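Local coordinates for protein phosphotransferase system, mannose/fructose/N-acetylgalactosamine-specific component IIB (Thermoanaerobacter tengcongensis, PDB 3LFJ) that probably transfers phosphoryl groups from phosphohistidine to sugars as the cytoplasmic IIB component of a mannose/fructose/N-acetylgalactosamine phosphotransferase system, at residues 26-31 / 122-128; 38-42 / 165-169; 53-57 / 105-109. All coordinates share one frame; numbering follows the deposited sequence.

In the fold
The three contacts sit along one mixed, mainly parallel sheet with helices around it. Interaction 1 pairs its neighbouring central strands 22-30 and 122-127, about 4 Å from the chain's centre. Interaction 2 lies about 10 Å away, centre to centre, where helix 38-43 meets the loop after strand 161-164; Gln165 N probably bonds Ile125 O there. Interaction 3, about 11 Å from interaction 1, brings together the turns that lead from strands 50-54 and 98-104 into their helices; Ile29 packs on Ile107. Interactions 2 and 3 are about 19 Å apart between centres, on opposite sides of the chain's centre. In sequence, interaction 3 falls between the segments of interaction 1, while those of interactions 1 and 2 alternate.

Interaction 1: residues 26-31 / 122-128; sequences FARIDD and TLNIGGV
The guanidinium of Arg28 overlaps Gly126, whose CA lies over one of its faces, 3.5 Å from Arg28 CZ and offset toward the rim. With CG anti to the backbone N (chi1 170°) and the chain extended onward to NE, Arg28 runs beside Asn124, both side chains pointing the same way, and arrives over a residue that has no side chain to obstruct it. Arg28 NH1 forms a salt bridge with Asp30 OD2 at 3.0 Å, while NH2 bonds Gln165 O beyond the strand pair. Asp30 OD2 also bonds His35 NE2.

The backbones form a parallel ladder. Asn124 N donates to Ala27 O (2.9 Å), and Ile29 N to Asn124 O (2.8 Å). The register then slips by one residue between Ile29 and Asp30, a beta bulge. Its evidence is Ile29 O, which accepts from both Gly126 N (2.7 Å) and Gly127 N (3.1 Å); Gly126 N approaches nearly in line with the carbonyl, Gly127 N on a lone pair. Past the bulge, Asp31 N bonds Gly127 O.

On the face opposite Arg28, Ile29 CD1 reaches Ile125 CD1 at 3.8 Å, the two side chains lying alongside each other, and also meets Leu123 CD1. On the Arg28 side, Phe26 CE2 comes 3.5 Å from Asn124 CB.

The chemistry thus differs between the two faces: one is apolar, built on Ile29, Ile125 and Leu123, and the other is mixed, with the polar groups of Arg28 and Asp30 beside the Phe26 ring. There Asp30 OD2 is held between Arg28 NH1 and His35 NE2, so two partners fix its position.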
ATOM      1  N   PHE A  26       2.609   6.933  -4.953  1.00 16.38           N
ATOM      2  CA  PHE A  26       1.617   5.869  -5.026  1.00 15.66           C
ATOM      3  C   PHE A  26       1.596   5.170  -3.681  1.00 15.18           C
ATOM      4  O   PHE A  26       2.561   5.280  -2.918  1.00 16.06           O
ATOM      5  CB  PHE A  26       1.995   4.854  -6.111  1.00 17.75           C
ATOM      6  CG  PHE A  26       0.821   4.109  -6.684  1.00 18.12           C
ATOM      7  CD1 PHE A  26      -0.099   4.758  -7.502  1.00 19.22           C
ATOM      8  CD2 PHE A  26       0.647   2.760  -6.422  1.00 16.09           C
ATOM      9  CE1 PHE A  26      -1.166   4.079  -8.052  1.00 19.21           C
ATOM     10  CE2 PHE A  26      -0.427   2.070  -6.978  1.00 20.46           C
ATOM     11  CZ  PHE A  26      -1.333   2.738  -7.785  1.00 18.64           C
ATOM     12  N   ALA A  27       0.506   4.467  -3.393  1.00 14.73           N
ATOM     13  CA  ALA A  27       0.436   3.618  -2.200  1.00 15.59           C
ATOM     14  C   ALA A  27      -0.341   2.369  -2.550  1.00 16.08           C
ATOM     15  O   ALA A  27      -1.366   2.429  -3.233  1.00 16.01           O
ATOM     16  CB  ALA A  27      -0.199   4.351  -1.030  1.00 16.08           C
ATOM     17  N   ARG A  28       0.146   1.233  -2.074  1.00 12.85           N
ATOM     18  CA  ARG A  28      -0.443  -0.060  -2.419  1.00 13.94           C
ATOM     19  C   ARG A  28      -0.466  -0.957  -1.185  1.00 15.72           C
ATOM     20  O   ARG A  28       0.476  -0.959  -0.381  1.00 14.39           O
ATOM     21  CB  ARG A  28       0.373  -0.713  -3.535  1.00 14.40           C
ATOM     22  CG  ARG A  28       0.027  -2.179  -3.830  1.00 14.36           C
ATOM     23  CD  ARG A  28       0.828  -2.645  -5.032  1.00 14.23           C
ATOM     24  NE  ARG A  28       0.703  -4.078  -5.270  1.00 14.37           N
ATOM     25  CZ  ARG A  28      -0.235  -4.632  -6.044  1.00 15.67           C
ATOM     26  NH1 ARG A  28      -0.256  -5.942  -6.185  1.00 16.75           N
ATOM     27  NH2 ARG A  28      -1.158  -3.887  -6.654  1.00 15.02           N
ATOM     28  N   ILE A  29      -1.554  -1.709  -1.052  1.00 13.92           N
ATOM     29  CA  ILE A  29      -1.672  -2.736  -0.011  1.00 13.36           C
ATOM     30  C   ILE A  29      -1.575  -4.103  -0.672  1.00 13.49           C
ATOM     31  O   ILE A  29      -2.352  -4.433  -1.577  1.00 15.41           O
ATOM     32  CB  ILE A  29      -2.996  -2.610   0.774  1.00 14.22           C
ATOM     33  CG1 ILE A  29      -2.967  -1.309   1.609  1.00 19.29           C
ATOM     34  CG2 ILE A  29      -3.215  -3.862   1.664  1.00 16.03           C
ATOM     35  CD1 ILE A  29      -4.307  -0.885   2.199  1.00 20.15           C
ATOM     36  N   ASP A  30      -0.606  -4.905  -0.247  1.00 13.77           N
ATOM     37  CA  ASP A  30      -0.456  -6.263  -0.772  1.00 12.64           C
ATOM     38  C   ASP A  30       0.159  -7.097   0.321  1.00 14.05           C
ATOM     39  O   ASP A  30       1.289  -6.827   0.752  1.00 13.41           O
ATOM     40  CB  ASP A  30       0.431  -6.270  -2.029  1.00 14.19           C
ATOM     41  CG  ASP A  30       0.493  -7.638  -2.717  1.00 15.87           C
ATOM     42  OD1 ASP A  30       0.327  -8.685  -2.056  1.00 16.14           O
ATOM     43  OD2 ASP A  30       0.739  -7.658  -3.941  1.00 16.73           O
ATOM     44  N   ASP A  31      -0.601  -8.069   0.835  1.00 14.74           N
ATOM     45  CA  ASP A  31      -0.121  -8.831   1.984  1.00 13.85           C
ATOM     46  C   ASP A  31       1.067  -9.739   1.678  1.00 15.37           C
ATOM     47  O   ASP A  31       1.652 -10.317   2.595  1.00 15.81           O
ATOM     48  CB  ASP A  31      -1.242  -9.584   2.719  1.00 15.40           C
ATOM     49  CG  ASP A  31      -2.031 -10.524   1.829  1.00 19.63           C
ATOM     50  OD1 ASP A  31      -1.721 -10.678   0.636  1.00 19.10           O
ATOM     51  OD2 ASP A  31      -2.987 -11.140   2.360  1.00 21.64           O
ATOM     52  N   THR A 122      -3.899   8.278  -3.304  1.00 20.23           N
ATOM     53  CA  THR A 122      -4.411   7.136  -4.049  1.00 19.93           C
ATOM     54  C   THR A 122      -3.963   5.878  -3.325  1.00 19.96           C
ATOM     55  O   THR A 122      -2.787   5.748  -2.970  1.00 21.84           O
ATOM     56  CB  THR A 122      -3.843   7.087  -5.473  1.00 24.61           C
ATOM     57  OG1 THR A 122      -4.275   8.244  -6.195  1.00 27.55           O
ATOM     58  CG2 THR A 122      -4.318   5.835  -6.214  1.00 25.60           C
ATOM     59  N   LEU A 123      -4.896   4.957  -3.129  1.00 17.99           N
ATOM     60  CA  LEU A 123      -4.608   3.721  -2.424  1.00 16.75           C
ATOM     61  C   LEU A 123      -5.089   2.554  -3.263  1.00 15.33           C
ATOM     62  O   LEU A 123      -6.299   2.368  -3.453  1.00 17.89           O
ATOM     63  CB  LEU A 123      -5.286   3.725  -1.064  1.00 16.24           C
ATOM     64  CG  LEU A 123      -5.032   2.471  -0.212  1.00 17.50           C
ATOM     65  CD1 LEU A 123      -3.547   2.291   0.083  1.00 17.01           C
ATOM     66  CD2 LEU A 123      -5.811   2.557   1.071  1.00 17.70           C
ATOM     67  N   ASN A 124      -4.133   1.769  -3.741  1.00 14.54           N
ATOM     68  CA  ASN A 124      -4.373   0.613  -4.583  1.00 14.40           C
ATOM     69  C   ASN A 124      -4.411  -0.658  -3.725  1.00 19.57           C
ATOM     70  O   ASN A 124      -3.431  -0.995  -3.063  1.00 17.38           O
ATOM     71  CB  ASN A 124      -3.252   0.558  -5.618  1.00 15.24           C
ATOM     72  CG  ASN A 124      -3.118  -0.784  -6.273  1.00 16.91           C
ATOM     73  OD1 ASN A 124      -4.109  -1.383  -6.738  1.00 20.87           O
ATOM     74  ND2 ASN A 124      -1.899  -1.265  -6.343  1.00 12.99           N
ATOM     75  N   ILE A 125      -5.556  -1.337  -3.706  1.00 15.88           N
ATOM     76  CA  ILE A 125      -5.659  -2.616  -2.990  1.00 14.92           C
ATOM     77  C   ILE A 125      -5.212  -3.730  -3.945  1.00 17.73           C
ATOM     78  O   ILE A 125      -5.920  -4.081  -4.899  1.00 16.38           O
ATOM     79  CB  ILE A 125      -7.108  -2.878  -2.495  1.00 15.89           C
ATOM     80  CG1 ILE A 125      -7.706  -1.640  -1.802  1.00 17.09           C
ATOM     81  CG2 ILE A 125      -7.130  -4.105  -1.598  1.00 16.33           C
ATOM     82  CD1 ILE A 125      -6.860  -1.075  -0.631  1.00 18.65           C
ATOM     83  N   GLY A 126      -4.016  -4.260  -3.714  1.00 15.44           N
ATOM     84  CA  GLY A 126      -3.388  -5.206  -4.617  1.00 14.59           C
ATOM     85  C   GLY A 126      -3.492  -6.674  -4.247  1.00 15.91           C
ATOM     86  O   GLY A 126      -3.576  -7.536  -5.127  1.00 21.14           O
ATOM     87  N   GLY A 127      -3.465  -6.963  -2.949  1.00 15.90           N
ATOM     88  CA  GLY A 127      -3.475  -8.348  -2.495  1.00 17.49           C
ATOM     89  C   GLY A 127      -3.962  -8.457  -1.070  1.00 17.76           C
ATOM     90  O   GLY A 127      -3.398  -7.849  -0.163  1.00 17.69           O
ATOM     91  N   VAL A 128      -5.062  -9.185  -0.883  1.00 17.00           N
ATOM     92  CA  VAL A 128      -5.584  -9.456   0.446  1.00 16.50           C
ATOM     93  C   VAL A 128      -6.120 -10.885   0.394  1.00 15.90           C
ATOM     94  O   VAL A 128      -7.063 -11.165  -0.344  1.00 18.59           O
ATOM     95  CB  VAL A 128      -6.710  -8.487   0.865  1.00 15.70           C
ATOM     96  CG1 VAL A 128      -7.095  -8.777   2.318  1.00 16.94           C
ATOM     97  CG2 VAL A 128      -6.297  -7.009   0.734  1.00 17.13           C
TER
HETATM   98  O   HOH W   1      -1.586  -9.430  -5.695  1.00 34.97           O

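Interaction 2: residues 38-42 / 165-169; sequences VMTRW and QMIPD
Trp42 lies under Pro168 where helix 38-43, part of the beta-alpha-beta connection from strand 22-30 to strand 50-54, meets the irregular loop that follows strand 161-164 in this open alpha/beta fold. The proline comes over a face of the indole: Pro168 CD sits 3.8 Å from the centroid of the five-membered ring of Trp42 and only 14° off the normal, a CH-pi contact. Pro168 CG continues across the same face toward the six-membered ring, 3.7 Å from Trp42 CE3.

The rim of the indole is used differently. Trp42 NE1 donates to Met166 O at 3.0 Å, with an N-H...O angle of 157°. The acceptor lies almost in the ring plane, whereas the donor is tilted from the plane of the carbonyl. The bond at the rim and the proline over a face together help to fix the ring's orientation. Met166 O also takes a weak bond from Arg28 NH1, so the loop carbonyl links helix and sheet. Farther round the rim, Gln165 OE1 stands 3.5 Å from Trp42 CH2, its amide turned nearly upright to the indole; the other end of that amide, NE2, bonds Ser170 O.

Toward the more exposed part of the contact, Ile167 fits against Val38 and Arg41. Its CG1 sits between the backbone N and the carbonyl carbon (chi1 51°), which leaves CG2 beside the N and directed at the helix. There Ile167 CG2 meets the CD methylene of Arg41 at 4.0 Å, while CB of the same arginine touches Pro168 CD. Val38 crosses Ile167 at about a right angle, with Val38 CG1 4.1 Å from Ile167 CG2.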
ATOM      1  N   VAL A  38       5.396  -8.642  -9.788  1.00 19.54           N
ATOM      2  CA  VAL A  38       4.358  -7.640  -9.591  1.00 18.94           C
ATOM      3  C   VAL A  38       4.912  -6.225  -9.401  1.00 19.57           C
ATOM      4  O   VAL A  38       4.472  -5.280 -10.056  1.00 19.00           O
ATOM      5  CB  VAL A  38       3.449  -8.047  -8.410  1.00 21.65           C
ATOM      6  CG1 VAL A  38       2.509  -6.927  -8.024  1.00 26.57           C
ATOM      7  CG2 VAL A  38       2.666  -9.305  -8.779  1.00 23.34           C
ATOM      8  N   MET A  39       5.877  -6.069  -8.504  1.00 18.79           N
ATOM      9  CA  MET A  39       6.393  -4.737  -8.245  1.00 17.59           C
ATOM     10  C   MET A  39       7.287  -4.239  -9.371  1.00 20.68           C
ATOM     11  O   MET A  39       7.458  -3.039  -9.541  1.00 21.01           O
ATOM     12  CB  MET A  39       7.120  -4.669  -6.896  1.00 18.67           C
ATOM     13  CG  MET A  39       6.161  -4.603  -5.711  1.00 18.62           C
ATOM     14  SD  MET A  39       4.983  -3.252  -5.787  1.00 18.52           S
ATOM     15  CE  MET A  39       6.109  -1.869  -5.694  1.00 21.36           C
ATOM     16  N   THR A  40       7.871  -5.157 -10.136  1.00 19.93           N
ATOM     17  CA  THR A  40       8.656  -4.753 -11.290  1.00 22.71           C
ATOM     18  C   THR A  40       7.723  -4.075 -12.289  1.00 22.90           C
ATOM     19  O   THR A  40       8.049  -3.023 -12.848  1.00 26.81           O
ATOM     20  CB  THR A  40       9.382  -5.957 -11.900  1.00 23.90           C
ATOM     21  OG1 THR A  40      10.297  -6.486 -10.930  1.00 28.23           O
ATOM     22  CG2 THR A  40      10.150  -5.549 -13.150  1.00 26.99           C
ATOM     23  N   ARG A  41       6.534  -4.646 -12.467  1.00 19.15           N
ATOM     24  CA  ARG A  41       5.519  -4.027 -13.308  1.00 18.92           C
ATOM     25  C   ARG A  41       5.078  -2.659 -12.778  1.00 21.46           C
ATOM     26  O   ARG A  41       5.061  -1.680 -13.512  1.00 23.08           O
ATOM     27  CB  ARG A  41       4.308  -4.951 -13.483  1.00 22.82           C
ATOM     28  CG  ARG A  41       4.653  -6.317 -14.055  1.00 28.41           C
ATOM     29  CD  ARG A  41       3.385  -7.074 -14.424  1.00 35.93           C
ATOM     30  NE  ARG A  41       3.687  -8.423 -14.888  1.00 51.33           N
ATOM     31  CZ  ARG A  41       4.005  -8.722 -16.142  1.00 59.31           C
ATOM     32  NH1 ARG A  41       4.055  -7.764 -17.061  1.00 59.14           N
ATOM     33  NH2 ARG A  41       4.271  -9.977 -16.476  1.00 62.71           N
ATOM     34  N   TRP A  42       4.746  -2.585 -11.490  1.00 18.64           N
ATOM     35  CA  TRP A  42       4.294  -1.327 -10.911  1.00 18.76           C
ATOM     36  C   TRP A  42       5.336  -0.216 -10.999  1.00 16.82           C
ATOM     37  O   TRP A  42       4.992   0.924 -11.297  1.00 19.60           O
ATOM     38  CB  TRP A  42       3.845  -1.525  -9.452  1.00 18.55           C
ATOM     39  CG  TRP A  42       2.464  -2.111  -9.371  1.00 16.19           C
ATOM     40  CD1 TRP A  42       2.132  -3.402  -9.054  1.00 17.51           C
ATOM     41  CD2 TRP A  42       1.231  -1.430  -9.637  1.00 16.21           C
ATOM     42  NE1 TRP A  42       0.765  -3.559  -9.110  1.00 17.31           N
ATOM     43  CE2 TRP A  42       0.190  -2.369  -9.470  1.00 16.58           C
ATOM     44  CE3 TRP A  42       0.909  -0.119 -10.014  1.00 20.50           C
ATOM     45  CZ2 TRP A  42      -1.156  -2.040  -9.671  1.00 16.74           C
ATOM     46  CZ3 TRP A  42      -0.439   0.214 -10.203  1.00 19.96           C
ATOM     47  CH2 TRP A  42      -1.451  -0.749 -10.027  1.00 18.54           C
ATOM     48  N   GLN A 165      -6.717  -3.334  -7.794  1.00 15.62           N
ATOM     49  CA  GLN A 165      -6.050  -3.617  -9.059  1.00 15.61           C
ATOM     50  C   GLN A 165      -4.773  -4.400  -8.809  1.00 19.69           C
ATOM     51  O   GLN A 165      -3.903  -3.971  -8.039  1.00 17.53           O
ATOM     52  CB  GLN A 165      -5.726  -2.335  -9.827  1.00 19.29           C
ATOM     53  CG  GLN A 165      -5.344  -2.598 -11.283  1.00 18.65           C
ATOM     54  CD  GLN A 165      -5.009  -1.324 -12.034  1.00 21.44           C
ATOM     55  OE1 GLN A 165      -4.645  -0.310 -11.439  1.00 24.37           O
ATOM     56  NE2 GLN A 165      -5.139  -1.370 -13.359  1.00 25.88           N
ATOM     57  N   MET A 166      -4.639  -5.548  -9.455  1.00 16.58           N
ATOM     58  CA  MET A 166      -3.526  -6.433  -9.163  1.00 17.37           C
ATOM     59  C   MET A 166      -2.215  -5.909  -9.758  1.00 20.02           C
ATOM     60  O   MET A 166      -1.210  -5.772  -9.053  1.00 18.16           O
ATOM     61  CB  MET A 166      -3.841  -7.839  -9.674  1.00 19.20           C
ATOM     62  CG  MET A 166      -2.924  -8.897  -9.130  1.00 19.77           C
ATOM     63  SD  MET A 166      -3.342 -10.537  -9.729  1.00 28.53           S
ATOM     64  CE  MET A 166      -3.102 -10.330 -11.499  0.50 24.04           C
ATOM     65  N   ILE A 167      -2.232  -5.641 -11.065  1.00 18.29           N
ATOM     66  CA  ILE A 167      -1.093  -5.084 -11.778  1.00 18.73           C
ATOM     67  C   ILE A 167      -1.584  -3.962 -12.689  1.00 18.48           C
ATOM     68  O   ILE A 167      -2.785  -3.785 -12.877  1.00 21.19           O
ATOM     69  CB  ILE A 167      -0.316  -6.152 -12.574  1.00 20.52           C
ATOM     70  CG1 ILE A 167      -1.276  -6.965 -13.451  1.00 22.18           C
ATOM     71  CG2 ILE A 167       0.474  -7.055 -11.619  1.00 23.72           C
ATOM     72  CD1 ILE A 167      -0.602  -8.084 -14.244  1.00 25.80           C
ATOM     73  N   PRO A 168      -0.656  -3.169 -13.230  1.00 20.28           N
ATOM     74  CA  PRO A 168      -1.117  -1.962 -13.921  1.00 21.50           C
ATOM     75  C   PRO A 168      -2.070  -2.199 -15.087  1.00 23.38           C
ATOM     76  O   PRO A 168      -2.875  -1.313 -15.383  1.00 24.27           O
ATOM     77  CB  PRO A 168       0.191  -1.331 -14.402  1.00 24.48           C
ATOM     78  CG  PRO A 168       1.176  -1.731 -13.341  1.00 23.64           C
ATOM     79  CD  PRO A 168       0.799  -3.147 -12.990  1.00 19.69           C
ATOM     80  N   ASP A 169      -1.999  -3.367 -15.711  1.00 25.48           N
ATOM     81  CA  ASP A 169      -2.815  -3.626 -16.894  1.00 29.14           C
ATOM     82  C   ASP A 169      -3.989  -4.553 -16.613  1.00 31.55           C
ATOM     83  O   ASP A 169      -4.708  -4.951 -17.537  1.00 29.52           O
ATOM     84  CB  ASP A 169      -1.943  -4.190 -18.022  1.00 30.61           C
ATOM     85  CG  ASP A 169      -0.998  -3.150 -18.595  1.00 32.86           C
ATOM     86  OD1 ASP A 169      -1.242  -1.948 -18.363  1.00 33.61           O
ATOM     87  OD2 ASP A 169      -0.016  -3.539 -19.267  1.00 36.61           O
TER

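Interaction 3: residues 53-57 / 105-109; sequences IIDDE and KNIDT
Asp55 faces Lys105 where two parallel strands of the mixed sheet give way to helices, in an alpha/beta arrangement with N-capped helix starts on both sides. Asp55 OD1 comes 3.5 Å from Lys105 CB.

No direct hydrogen bond crosses the contact; ordered waters supply the polar links. One donates to Ile54 O and Asp55 OD1 and accepts from Lys105 N (2.8 Å). A second joins Asp55 OD1 to Asn106 ND2, so two waters grip this oxygen. A third connects Asp55 OD2 with Lys105 NZ, and a fourth Asp56 N with Thr109 OG1.

Charge adds a long salt bridge, Glu57 OE1 to Lys105 NZ at 3.5 Å, toward the exposed edge. The lysine chain is fully extended to get there.

Apolar contact is slight: Thr109 CG2 lies 4.1 Å from Ile54 CG2. The same methyl, Thr109 CG2, is in van der Waals contact with the backbone at Ile54 O, 3.4 Å away.

The caps complete the account. Asp55, with CG anti to its own N (chi1 -170°), bonds Leu58 N through OD2. Asn106 OD1 serves the other helix, accepting from Thr109 N at 3.0 Å and from Thr109 OG1 at 2.7 Å.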
ATOM      1  N   ILE A  53       8.442   0.149   2.258  1.00 13.18           N
ATOM      2  CA  ILE A  53       7.500  -0.753   2.925  1.00 12.80           C
ATOM      3  C   ILE A  53       7.327  -0.277   4.344  1.00 13.30           C
ATOM      4  O   ILE A  53       8.313  -0.073   5.067  1.00 13.98           O
ATOM      5  CB  ILE A  53       8.004  -2.197   2.946  1.00 12.50           C
ATOM      6  CG1 ILE A  53       8.193  -2.709   1.510  1.00 14.73           C
ATOM      7  CG2 ILE A  53       6.989  -3.075   3.728  1.00 13.78           C
ATOM      8  CD1 ILE A  53       8.866  -4.073   1.434  1.00 14.00           C
ATOM      9  N   ILE A  54       6.076  -0.054   4.733  1.00 13.36           N
ATOM     10  CA  ILE A  54       5.779   0.363   6.105  1.00 13.99           C
ATOM     11  C   ILE A  54       5.042  -0.775   6.787  1.00 13.47           C
ATOM     12  O   ILE A  54       3.912  -1.106   6.415  1.00 13.65           O
ATOM     13  CB  ILE A  54       4.925   1.662   6.178  1.00 12.20           C
ATOM     14  CG1 ILE A  54       5.669   2.810   5.512  1.00 13.00           C
ATOM     15  CG2 ILE A  54       4.648   1.997   7.643  1.00 14.08           C
ATOM     16  CD1 ILE A  54       4.833   4.104   5.390  1.00 13.24           C
ATOM     17  N   ASP A  55       5.708  -1.416   7.749  1.00 13.36           N
ATOM     18  CA  ASP A  55       5.139  -2.543   8.473  1.00 13.81           C
ATOM     19  C   ASP A  55       5.951  -2.789   9.745  1.00 14.48           C
ATOM     20  O   ASP A  55       7.174  -2.942   9.682  1.00 14.55           O
ATOM     21  CB  ASP A  55       5.181  -3.795   7.592  1.00 14.80           C
ATOM     22  CG  ASP A  55       4.405  -4.926   8.192  1.00 17.77           C
ATOM     23  OD1 ASP A  55       3.149  -4.878   8.151  1.00 17.62           O
ATOM     24  OD2 ASP A  55       5.029  -5.867   8.728  1.00 18.86           O
ATOM     25  N   ASP A  56       5.271  -2.873  10.886  1.00 13.50           N
ATOM     26  CA  ASP A  56       5.978  -3.040  12.163  1.00 12.01           C
ATOM     27  C   ASP A  56       6.601  -4.418  12.268  1.00 14.59           C
ATOM     28  O   ASP A  56       7.664  -4.551  12.878  1.00 16.35           O
ATOM     29  CB  ASP A  56       5.011  -2.868  13.330  1.00 14.19           C
ATOM     30  CG  ASP A  56       4.695  -1.416  13.649  1.00 15.52           C
ATOM     31  OD1 ASP A  56       5.393  -0.482  13.191  1.00 16.61           O
ATOM     32  OD2 ASP A  56       3.742  -1.227  14.449  1.00 17.24           O
ATOM     33  N   GLU A  57       5.952  -5.439  11.704  1.00 15.46           N
ATOM     34  CA  GLU A  57       6.507  -6.810  11.767  1.00 17.39           C
ATOM     35  C   GLU A  57       7.746  -6.900  10.888  1.00 15.32           C
ATOM     36  O   GLU A  57       8.789  -7.404  11.320  1.00 17.16           O
ATOM     37  CB  GLU A  57       5.480  -7.853  11.303  1.00 21.70           C
ATOM     38  CG  GLU A  57       4.400  -8.158  12.326  1.00 30.21           C
ATOM     39  CD  GLU A  57       3.525  -9.349  11.956  1.00 30.73           C
ATOM     40  OE1 GLU A  57       3.875 -10.111  11.025  1.00 36.90           O
ATOM     41  OE2 GLU A  57       2.475  -9.521  12.617  1.00 40.21           O
ATOM     42  N   LYS A 105       1.516  -4.074   4.028  1.00 13.07           N
ATOM     43  CA  LYS A 105       1.026  -5.436   4.062  1.00 12.70           C
ATOM     44  C   LYS A 105      -0.496  -5.508   4.283  1.00 12.76           C
ATOM     45  O   LYS A 105      -1.149  -6.450   3.837  1.00 15.77           O
ATOM     46  CB  LYS A 105       1.748  -6.182   5.190  1.00 16.07           C
ATOM     47  CG  LYS A 105       1.616  -7.686   5.164  1.00 19.75           C
ATOM     48  CD  LYS A 105       2.410  -8.246   6.345  1.00 18.63           C
ATOM     49  CE  LYS A 105       2.377  -9.763   6.355  1.00 22.70           C
ATOM     50  NZ  LYS A 105       3.155 -10.256   7.556  1.00 30.82           N
ATOM     51  N   ASN A 106      -1.058  -4.525   4.982  1.00 14.42           N
ATOM     52  CA  ASN A 106      -2.461  -4.603   5.356  1.00 13.62           C
ATOM     53  C   ASN A 106      -3.096  -3.228   5.524  1.00 15.55           C
ATOM     54  O   ASN A 106      -2.401  -2.214   5.664  1.00 14.83           O
ATOM     55  CB  ASN A 106      -2.602  -5.441   6.651  1.00 12.95           C
ATOM     56  CG  ASN A 106      -1.626  -5.024   7.726  1.00 13.96           C
ATOM     57  OD1 ASN A 106      -1.600  -3.869   8.137  1.00 15.53           O
ATOM     58  ND2 ASN A 106      -0.815  -5.976   8.197  1.00 15.76           N
ATOM     59  N   ILE A 107      -4.431  -3.224   5.518  1.00 13.35           N
ATOM     60  CA  ILE A 107      -5.208  -2.005   5.660  1.00 15.02           C
ATOM     61  C   ILE A 107      -4.964  -1.301   6.986  1.00 14.04           C
ATOM     62  O   ILE A 107      -4.811  -0.076   7.024  1.00 16.42           O
ATOM     63  CB  ILE A 107      -6.721  -2.285   5.452  1.00 17.72           C
ATOM     64  CG1 ILE A 107      -6.980  -2.662   3.997  1.00 18.84           C
ATOM     65  CG2 ILE A 107      -7.542  -1.058   5.848  1.00 19.17           C
ATOM     66  CD1 ILE A 107      -8.303  -3.394   3.783  1.00 19.18           C
ATOM     67  N   ASP A 108      -4.881  -2.067   8.076  1.00 14.95           N
ATOM     68  CA  ASP A 108      -4.676  -1.441   9.363  1.00 15.71           C
ATOM     69  C   ASP A 108      -3.415  -0.585   9.453  1.00 14.03           C
ATOM     70  O   ASP A 108      -3.409   0.489  10.065  1.00 15.17           O
ATOM     71  CB  ASP A 108      -4.657  -2.469  10.476  1.00 16.51           C
ATOM     72  CG  ASP A 108      -4.632  -1.814  11.832  1.00 22.86           C
ATOM     73  OD1 ASP A 108      -3.631  -1.956  12.563  1.00 23.53           O
ATOM     74  OD2 ASP A 108      -5.606  -1.086  12.150  1.00 25.09           O
ATOM     75  N   THR A 109      -2.321  -1.057   8.858  1.00 14.93           N
ATOM     76  CA  THR A 109      -1.094  -0.292   8.938  1.00 13.68           C
ATOM     77  C   THR A 109      -1.220   0.987   8.119  1.00 13.29           C
ATOM     78  O   THR A 109      -0.744   2.041   8.527  1.00 14.44           O
ATOM     79  CB  THR A 109       0.116  -1.136   8.505  1.00 13.85           C
ATOM     80  OG1 THR A 109       0.194  -2.314   9.333  1.00 14.13           O
ATOM     81  CG2 THR A 109       1.407  -0.345   8.645  1.00 14.21           C
TER
HETATM   82  O   HOH W   2       2.005  -3.008   6.594  1.00 13.66           O
HETATM   83  O   HOH W   3       1.564  -6.249   9.827  1.00 20.76           O
HETATM   84  O   HOH W   4       5.396  -8.476   7.699  1.00 31.28           O
HETATM   85  O   HOH W   5       2.465  -2.615  11.132  1.00 16.37           O